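Hypothetical protein jhp0584 (PDB 4R7K) is of unknown function but, as an SRPBCC-superfamily protein, may bind a hydrophobic ligand in a helix-grip cavity. Local coordinates at residues P34-P39 / Y134-H139; G40-F45 / S158-P163. One frame throughout, in Å; residues are numbered along the deposited sequence.

Contact 1. Residues P34-P39 / Y134-H139; sequences PKKWIP and YLEVYH
W37 and Y138 form an offset stack: the five-membered ring of the indole and the phenol ring lie with centroids 4.7 Å apart and planes only 19° from parallel. The rings are displaced, and the methylene of Y138 comes over the indole face in a CH-pi contact, its CB 3.5 Å from the centroid of the five-membered ring of W37. The phenol of Y138 points away from its own backbone N (chi1 -173°), a setting that carries it past the pyrrole edge to P34. There CD of P34 lies over a face of the Y138 ring, offset toward the hydroxyl end, at 3.4 Å from CZ of Y138, a second CH-pi contact.

Topologically, a short 3-10 turn, residues 35-37, is laid on strand 136-146 of the antiparallel sheet, within the loop that leads into strand 44-53. It covers the face carrying E136 and Y138, while H139, on the other face, stacks on H179 of helix 174-190. The backbone bond from W37 N to P34 O (2.9 Å) closes the turn.

The benzo end of the indole turns its ring edge to the strand: CH2 of W37 approaches O of E136 at 3.5 Å, and CG of E136 lies close to the ring plane.

CG of K36 packs over the rim of the opposite indole face, and the extended chain carries NZ beyond the ring to E136, forming a long salt bridge of 3.5 Å between NZ of K36 and OE1 of E136. The E136 carboxylate stands nearly perpendicular to the indole (88°), and its other oxygen, OE2, is held by a salt bridge to R124.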
ATOM      1  N   PRO A  34      27.535 -10.191   2.939  1.00 25.30           N
ATOM      2  CA  PRO A  34      28.371 -11.207   2.346  1.00 26.91           C
ATOM      3  C   PRO A  34      28.338 -10.974   0.825  1.00 26.57           C
ATOM      4  O   PRO A  34      27.351 -10.448   0.302  1.00 23.34           O
ATOM      5  CB  PRO A  34      27.705 -12.525   2.769  1.00 26.82           C
ATOM      6  CG  PRO A  34      26.853 -12.173   3.939  1.00 26.34           C
ATOM      7  CD  PRO A  34      26.417 -10.764   3.717  1.00 25.45           C
ATOM      8  N   LYS A  35      29.416 -11.359   0.136  1.00 27.76           N
ATOM      9  CA  LYS A  35      29.577 -11.130  -1.294  1.00 29.36           C
ATOM     10  C   LYS A  35      28.356 -11.550  -2.115  1.00 29.96           C
ATOM     11  O   LYS A  35      27.894 -10.823  -2.992  1.00 29.06           O
ATOM     12  CB  LYS A  35      30.781 -11.907  -1.804  1.00 36.81           C
ATOM     13  CG  LYS A  35      31.098 -11.653  -3.260  1.00 43.14           C
ATOM     14  CD  LYS A  35      32.106 -12.648  -3.764  1.00 48.46           C
ATOM     15  CE  LYS A  35      32.450 -12.368  -5.203  1.00 54.17           C
ATOM     16  NZ  LYS A  35      33.435 -13.379  -5.648  1.00 59.06           N
ATOM     17  N   LYS A  36      27.856 -12.726  -1.796  1.00 29.07           N
ATOM     18  CA  LYS A  36      26.705 -13.326  -2.441  1.00 31.23           C
ATOM     19  C   LYS A  36      25.408 -12.498  -2.403  1.00 28.75           C
ATOM     20  O   LYS A  36      24.537 -12.665  -3.259  1.00 29.38           O
ATOM     21  CB  LYS A  36      26.491 -14.672  -1.739  1.00 34.52           C
ATOM     22  CG  LYS A  36      25.225 -15.398  -2.049  1.00 40.53           C
ATOM     23  CD  LYS A  36      25.236 -16.758  -1.375  1.00 42.96           C
ATOM     24  CE  LYS A  36      23.932 -17.474  -1.645  1.00 47.47           C
ATOM     25  NZ  LYS A  36      23.862 -18.808  -0.972  1.00 51.80           N
ATOM     26  N   TRP A  37      25.277 -11.631  -1.403  1.00 23.86           N
ATOM     27  CA  TRP A  37      24.044 -10.883  -1.152  1.00 22.80           C
ATOM     28  C   TRP A  37      24.100  -9.395  -1.444  1.00 22.22           C
ATOM     29  O   TRP A  37      23.084  -8.692  -1.253  1.00 22.45           O
ATOM     30  CB  TRP A  37      23.657 -11.068   0.314  1.00 21.95           C
ATOM     31  CG  TRP A  37      23.363 -12.495   0.633  1.00 24.35           C
ATOM     32  CD1 TRP A  37      24.105 -13.332   1.395  1.00 25.42           C
ATOM     33  CD2 TRP A  37      22.270 -13.272   0.123  1.00 24.82           C
ATOM     34  NE1 TRP A  37      23.536 -14.577   1.418  1.00 25.00           N
ATOM     35  CE2 TRP A  37      22.410 -14.572   0.637  1.00 25.61           C
ATOM     36  CE3 TRP A  37      21.200 -12.994  -0.715  1.00 25.46           C
ATOM     37  CZ2 TRP A  37      21.499 -15.594   0.355  1.00 26.42           C
ATOM     38  CZ3 TRP A  37      20.264 -14.005  -0.968  1.00 26.61           C
ATOM     39  CH2 TRP A  37      20.431 -15.285  -0.464  1.00 27.11           C
ATOM     40  N   ILE A  38      25.262  -8.920  -1.890  1.00 23.22           N
ATOM     41  CA  ILE A  38      25.476  -7.480  -2.184  1.00 23.49           C
ATOM     42  C   ILE A  38      24.311  -6.882  -2.991  1.00 20.13           C
ATOM     43  O   ILE A  38      23.929  -7.402  -4.009  1.00 22.84           O
ATOM     44  CB  ILE A  38      26.820  -7.245  -2.890  1.00 24.98           C
ATOM     45  CG1 ILE A  38      27.962  -7.501  -1.907  1.00 27.06           C
ATOM     46  CG2 ILE A  38      26.959  -5.800  -3.391  1.00 26.22           C
ATOM     47  CD1 ILE A  38      29.311  -7.503  -2.550  1.00 29.09           C
ATOM     48  N   PRO A  39      23.735  -5.805  -2.501  1.00 20.93           N
ATOM     49  CA  PRO A  39      22.622  -5.156  -3.144  1.00 21.50           C
ATOM     50  C   PRO A  39      22.953  -4.810  -4.591  1.00 23.57           C
ATOM     51  O   PRO A  39      24.030  -4.269  -4.897  1.00 23.01           O
ATOM     52  CB  PRO A  39      22.392  -3.925  -2.252  1.00 22.58           C
ATOM     53  CG  PRO A  39      22.801  -4.407  -0.881  1.00 22.07           C
ATOM     54  CD  PRO A  39      23.980  -5.272  -1.145  1.00 21.65           C
ATOM     55  N   TYR A 134      11.685 -21.896  -5.296  1.00 37.30           N
ATOM     56  CA  TYR A 134      12.726 -21.748  -4.286  1.00 36.39           C
ATOM     57  C   TYR A 134      13.126 -20.282  -4.123  1.00 32.58           C
ATOM     58  O   TYR A 134      13.423 -19.607  -5.096  1.00 31.49           O
ATOM     59  CB  TYR A 134      13.963 -22.559  -4.625  1.00 36.99           C
ATOM     60  CG  TYR A 134      15.051 -22.382  -3.593  1.00 37.63           C
ATOM     61  CD1 TYR A 134      14.900 -22.919  -2.312  1.00 39.00           C
ATOM     62  CD2 TYR A 134      16.221 -21.683  -3.876  1.00 38.20           C
ATOM     63  CE1 TYR A 134      15.871 -22.777  -1.343  1.00 38.91           C
ATOM     64  CE2 TYR A 134      17.210 -21.536  -2.900  1.00 38.67           C
ATOM     65  CZ  TYR A 134      17.019 -22.086  -1.634  1.00 38.94           C
ATOM     66  OH  TYR A 134      17.954 -21.979  -0.638  1.00 36.65           O
ATOM     67  N   LEU A 135      13.138 -19.816  -2.885  1.00 32.81           N
ATOM     68  CA  LEU A 135      13.495 -18.430  -2.534  1.00 29.82           C
ATOM     69  C   LEU A 135      14.494 -18.452  -1.388  1.00 29.19           C
ATOM     70  O   LEU A 135      14.289 -19.156  -0.408  1.00 29.66           O
ATOM     71  CB  LEU A 135      12.265 -17.661  -2.086  1.00 31.20           C
ATOM     72  CG  LEU A 135      12.442 -16.208  -1.674  1.00 30.36           C
ATOM     73  CD1 LEU A 135      13.039 -15.414  -2.816  1.00 30.34           C
ATOM     74  CD2 LEU A 135      11.119 -15.578  -1.243  1.00 32.79           C
ATOM     75  N   GLU A 136      15.582 -17.698  -1.522  1.00 27.36           N
ATOM     76  CA  GLU A 136      16.575 -17.595  -0.458  1.00 28.77           C
ATOM     77  C   GLU A 136      16.827 -16.125  -0.255  1.00 26.00           C
ATOM     78  O   GLU A 136      16.968 -15.408  -1.232  1.00 22.55           O
ATOM     79  CB  GLU A 136      17.868 -18.339  -0.815  1.00 31.05           C
ATOM     80  CG  GLU A 136      18.832 -18.479   0.346  1.00 33.75           C
ATOM     81  CD  GLU A 136      20.124 -19.186  -0.043  1.00 39.31           C
ATOM     82  OE1 GLU A 136      20.375 -19.335  -1.241  1.00 47.47           O
ATOM     83  OE2 GLU A 136      20.897 -19.570   0.846  1.00 41.73           O
ATOM     84  N   VAL A 137      16.868 -15.683   1.008  1.00 24.05           N
ATOM     85  CA  VAL A 137      17.076 -14.267   1.339  1.00 23.59           C
ATOM     86  C   VAL A 137      18.131 -14.050   2.448  1.00 23.13           C
ATOM     87  O   VAL A 137      18.478 -14.986   3.177  1.00 23.45           O
ATOM     88  CB  VAL A 137      15.749 -13.604   1.780  1.00 24.17           C
ATOM     89  CG1 VAL A 137      14.632 -13.953   0.786  1.00 24.54           C
ATOM     90  CG2 VAL A 137      15.310 -14.023   3.200  1.00 25.19           C
ATOM     91  N   TYR A 138      18.616 -12.819   2.553  1.00 21.17           N
ATOM     92  CA  TYR A 138      19.526 -12.394   3.627  1.00 22.97           C
ATOM     93  C   TYR A 138      18.917 -11.108   4.147  1.00 21.23           C
ATOM     94  O   TYR A 138      18.842 -10.110   3.417  1.00 21.28           O
ATOM     95  CB  TYR A 138      20.925 -12.185   3.098  1.00 23.99           C
ATOM     96  CG  TYR A 138      21.981 -11.909   4.157  1.00 24.61           C
ATOM     97  CD1 TYR A 138      22.682 -12.948   4.768  1.00 26.30           C
ATOM     98  CD2 TYR A 138      22.337 -10.616   4.493  1.00 23.79           C
ATOM     99  CE1 TYR A 138      23.664 -12.688   5.719  1.00 25.91           C
ATOM    100  CE2 TYR A 138      23.304 -10.361   5.465  1.00 25.30           C
ATOM    101  CZ  TYR A 138      23.969 -11.389   6.062  1.00 25.19           C
ATOM    102  OH  TYR A 138      24.947 -11.100   7.006  1.00 25.57           O
ATOM    103  N   HIS A 139      18.413 -11.134   5.372  1.00 21.22           N
ATOM    104  CA  HIS A 139      17.713  -9.991   5.947  1.00 20.68           C
ATOM    105  C   HIS A 139      18.558  -9.412   7.077  1.00 21.76           C
ATOM    106  O   HIS A 139      18.807 -10.060   8.071  1.00 20.83           O
ATOM    107  CB  HIS A 139      16.412 -10.494   6.504  1.00 23.16           C
ATOM    108  CG  HIS A 139      15.502  -9.428   7.011  1.00 23.01           C
ATOM    109  ND1 HIS A 139      14.180  -9.674   7.301  1.00 25.26           N
ATOM    110  CD2 HIS A 139      15.679  -8.094   7.162  1.00 25.17           C
ATOM    111  CE1 HIS A 139      13.610  -8.556   7.715  1.00 26.40           C
ATOM    112  NE2 HIS A 139      14.500  -7.584   7.640  1.00 25.14           N
TER

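Contact 2. Residues G40-F45 / S158-P163; sequences GETDNF and SQSGVP
D43 and N44 both turn their backbone N-H groups to O of Q159, which makes this a classic beta bulge. The bond from D43 N is the shorter, 2.8 Å to O of Q159, and arrives nearly along the C=O axis; that from N44 N to the same oxygen is longer, 3.2 Å, and more bent. The return bond, from Q159 N to N44 O, completes the antiparallel hydrogen-bonded pair.

Side chains extend the grip. The amide groups of N44 and Q159 run alongside each other in the same direction, their planes 60° apart, and ND2 of N44 donates to OE1 of Q159 at 2.8 Å. The acceptor is close to the amide plane of N44, whereas the donor stands 51° above the carbonyl plane of Q159. The carboxylate of D43 swings to the N-cap residue of the next helix: G161 N gives an almost straight bond of 2.9 Å to the anti side of OD2 of D43. A water links that oxygen to OG of S160.

On the side of the sheet where S158 and F45 point, OG of S158 lies 2.8 Å from OG1 of T42 and is also bonded to O of W37. Farther out, NE2 of Q159 is fixed by E157.

Strand 44-53, outermost within the chain, thus joins strand 150-160, whose other neighbour is strand 136-146; helix 162-169 packs on D43, N44 and Q159, and M175 of helix 174-190 touches the last two.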
ATOM      1  N   GLY A  40      22.051  -5.181  -5.474  1.00 22.58           N
ATOM      2  CA  GLY A  40      22.236  -5.002  -6.907  1.00 24.99           C
ATOM      3  C   GLY A  40      22.807  -6.227  -7.589  1.00 24.85           C
ATOM      4  O   GLY A  40      22.779  -6.304  -8.812  1.00 26.24           O
ATOM      5  N   GLU A  41      23.364  -7.164  -6.817  1.00 24.07           N
ATOM      6  CA  GLU A  41      23.905  -8.413  -7.397  1.00 27.07           C
ATOM      7  C   GLU A  41      22.904  -9.586  -7.274  1.00 28.17           C
ATOM      8  O   GLU A  41      23.216 -10.683  -7.678  1.00 28.26           O
ATOM      9  CB  GLU A  41      25.218  -8.804  -6.733  1.00 27.31           C
ATOM     10  CG  GLU A  41      26.308  -7.732  -6.824  1.00 31.17           C
ATOM     11  CD  GLU A  41      26.897  -7.604  -8.212  1.00 38.06           C
ATOM     12  OE1 GLU A  41      26.716  -8.555  -9.010  1.00 33.66           O
ATOM     13  OE2 GLU A  41      27.557  -6.563  -8.503  1.00 43.02           O
ATOM     14  N   THR A  42      21.728  -9.353  -6.687  1.00 24.70           N
ATOM     15  CA  THR A  42      20.711 -10.396  -6.525  1.00 23.37           C
ATOM     16  C   THR A  42      19.428 -10.044  -7.322  1.00 24.96           C
ATOM     17  O   THR A  42      19.463  -9.223  -8.260  1.00 26.16           O
ATOM     18  CB  THR A  42      20.419 -10.654  -5.049  1.00 25.48           C
ATOM     19  OG1 THR A  42      19.908  -9.473  -4.455  1.00 22.45           O
ATOM     20  CG2 THR A  42      21.684 -11.081  -4.313  1.00 24.61           C
ATOM     21  N   ASP A  43      18.302 -10.636  -6.951  1.00 22.90           N
ATOM     22  CA  ASP A  43      17.063 -10.511  -7.734  1.00 25.75           C
ATOM     23  C   ASP A  43      16.092  -9.492  -7.184  1.00 26.36           C
ATOM     24  O   ASP A  43      15.221  -9.026  -7.909  1.00 26.46           O
ATOM     25  CB  ASP A  43      16.406 -11.895  -7.844  1.00 27.18           C
ATOM     26  CG  ASP A  43      17.266 -12.885  -8.660  1.00 31.05           C
ATOM     27  OD1 ASP A  43      17.701 -12.504  -9.767  1.00 32.36           O
ATOM     28  OD2 ASP A  43      17.508 -14.029  -8.192  1.00 28.82           O
ATOM     29  N   ASN A  44      16.247  -9.137  -5.910  1.00 22.17           N
ATOM     30  CA  ASN A  44      15.432  -8.107  -5.301  1.00 23.83           C
ATOM     31  C   ASN A  44      16.192  -7.539  -4.103  1.00 21.77           C
ATOM     32  O   ASN A  44      16.925  -8.277  -3.407  1.00 22.26           O
ATOM     33  CB  ASN A  44      14.084  -8.676  -4.883  1.00 25.06           C
ATOM     34  CG  ASN A  44      13.065  -7.609  -4.502  1.00 26.15           C
ATOM     35  OD1 ASN A  44      13.089  -6.477  -5.001  1.00 26.50           O
ATOM     36  ND2 ASN A  44      12.126  -7.987  -3.641  1.00 24.37           N
ATOM     37  N   PHE A  45      16.006  -6.235  -3.882  1.00 19.95           N
ATOM     38  CA  PHE A  45      16.605  -5.500  -2.812  1.00 21.09           C
ATOM     39  C   PHE A  45      15.547  -4.586  -2.225  1.00 21.67           C
ATOM     40  O   PHE A  45      14.841  -3.870  -2.943  1.00 24.71           O
ATOM     41  CB  PHE A  45      17.820  -4.723  -3.307  1.00 22.88           C
ATOM     42  CG  PHE A  45      18.387  -3.770  -2.289  1.00 25.16           C
ATOM     43  CD1 PHE A  45      18.946  -4.253  -1.110  1.00 23.54           C
ATOM     44  CD2 PHE A  45      18.330  -2.406  -2.492  1.00 24.56           C
ATOM     45  CE1 PHE A  45      19.476  -3.392  -0.172  1.00 24.25           C
ATOM     46  CE2 PHE A  45      18.822  -1.529  -1.526  1.00 27.24           C
ATOM     47  CZ  PHE A  45      19.414  -2.026  -0.384  1.00 25.23           C
ATOM     48  N   SER A 158      18.068  -8.710   0.832  1.00 19.47           N
ATOM     49  CA  SER A 158      18.522  -9.088  -0.499  1.00 19.69           C
ATOM     50  C   SER A 158      17.963 -10.490  -0.731  1.00 21.12           C
ATOM     51  O   SER A 158      18.098 -11.370   0.141  1.00 23.11           O
ATOM     52  CB  SER A 158      20.066  -9.081  -0.504  1.00 20.87           C
ATOM     53  OG  SER A 158      20.603  -9.454  -1.770  1.00 22.25           O
ATOM     54  N   GLN A 159      17.386 -10.720  -1.907  1.00 22.60           N
ATOM     55  CA  GLN A 159      16.688 -11.946  -2.205  1.00 25.94           C
ATOM     56  C   GLN A 159      17.149 -12.548  -3.539  1.00 26.33           C
ATOM     57  O   GLN A 159      17.394 -11.815  -4.524  1.00 24.56           O
ATOM     58  CB  GLN A 159      15.184 -11.680  -2.312  1.00 24.42           C
ATOM     59  CG  GLN A 159      14.540 -10.968  -1.142  1.00 25.95           C
ATOM     60  CD  GLN A 159      13.021 -10.760  -1.331  1.00 28.71           C
ATOM     61  OE1 GLN A 159      12.548 -10.500  -2.426  1.00 28.87           O
ATOM     62  NE2 GLN A 159      12.267 -10.866  -0.239  1.00 29.01           N
ATOM     63  N   SER A 160      17.218 -13.867  -3.570  1.00 25.76           N
ATOM     64  CA  SER A 160      17.597 -14.588  -4.780  1.00 28.09           C
ATOM     65  C   SER A 160      16.606 -15.717  -5.092  1.00 29.73           C
ATOM     66  O   SER A 160      16.171 -16.451  -4.198  1.00 30.82           O
ATOM     67  CB  SER A 160      18.999 -15.171  -4.643  1.00 30.74           C
ATOM     68  OG  SER A 160      19.951 -14.119  -4.517  1.00 37.75           O
ATOM     69  N   GLY A 161      16.308 -15.883  -6.375  1.00 28.52           N
ATOM     70  CA  GLY A 161      15.408 -16.930  -6.836  1.00 29.87           C
ATOM     71  C   GLY A 161      14.364 -16.345  -7.747  1.00 30.23           C
ATOM     72  O   GLY A 161      14.194 -15.110  -7.801  1.00 28.61           O
ATOM     73  N   VAL A 162      13.656 -17.221  -8.453  1.00 31.03           N
ATOM     74  CA  VAL A 162      12.640 -16.778  -9.393  1.00 32.99           C
ATOM     75  C   VAL A 162      11.510 -16.006  -8.707  1.00 30.14           C
ATOM     76  O   VAL A 162      11.029 -15.045  -9.268  1.00 29.93           O
ATOM     77  CB  VAL A 162      12.094 -17.939 -10.258  1.00 36.78           C
ATOM     78  CG1 VAL A 162      10.878 -17.494 -11.051  1.00 39.25           C
ATOM     79  CG2 VAL A 162      13.164 -18.442 -11.214  1.00 37.78           C
ATOM     80  N   PRO A 163      11.105 -16.398  -7.482  1.00 27.91           N
ATOM     81  CA  PRO A 163      10.051 -15.600  -6.860  1.00 27.96           C
ATOM     82  C   PRO A 163      10.500 -14.174  -6.501  1.00 25.94           C
ATOM     83  O   PRO A 163       9.659 -13.287  -6.430  1.00 26.99           O
ATOM     84  CB  PRO A 163       9.708 -16.387  -5.597  1.00 28.11           C
ATOM     85  CG  PRO A 163      10.106 -17.802  -5.909  1.00 30.57           C
ATOM     86  CD  PRO A 163      11.344 -17.644  -6.737  1.00 31.30           C
TER
HETATM   87  O   HOH W   1      20.287 -13.852  -7.075  1.00 42.35           O

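Overall arrangement
Contacts 1 and 2 are consecutive along residues 34-45 and neighbours in one sheet, their centres about 7 Å apart; strand 150-160 lies between strands 136-146 and 44-53. Two probable hydrogen bonds join them directly: S158 OG lies 2.6 Å from W37 O, and S160 N lies 2.8 Å from E136 O. CG2 of T42 also packs against O of K36. O of P39 accepts a hydrogen bond from R150 of the second subunit, and E41 forms a salt bridge with K53 of the same neighbouring subunit. Any helix-grip cavity would be expected on the sheet face covered by helix 174-190, where H139 points, and not on the face that bears W37.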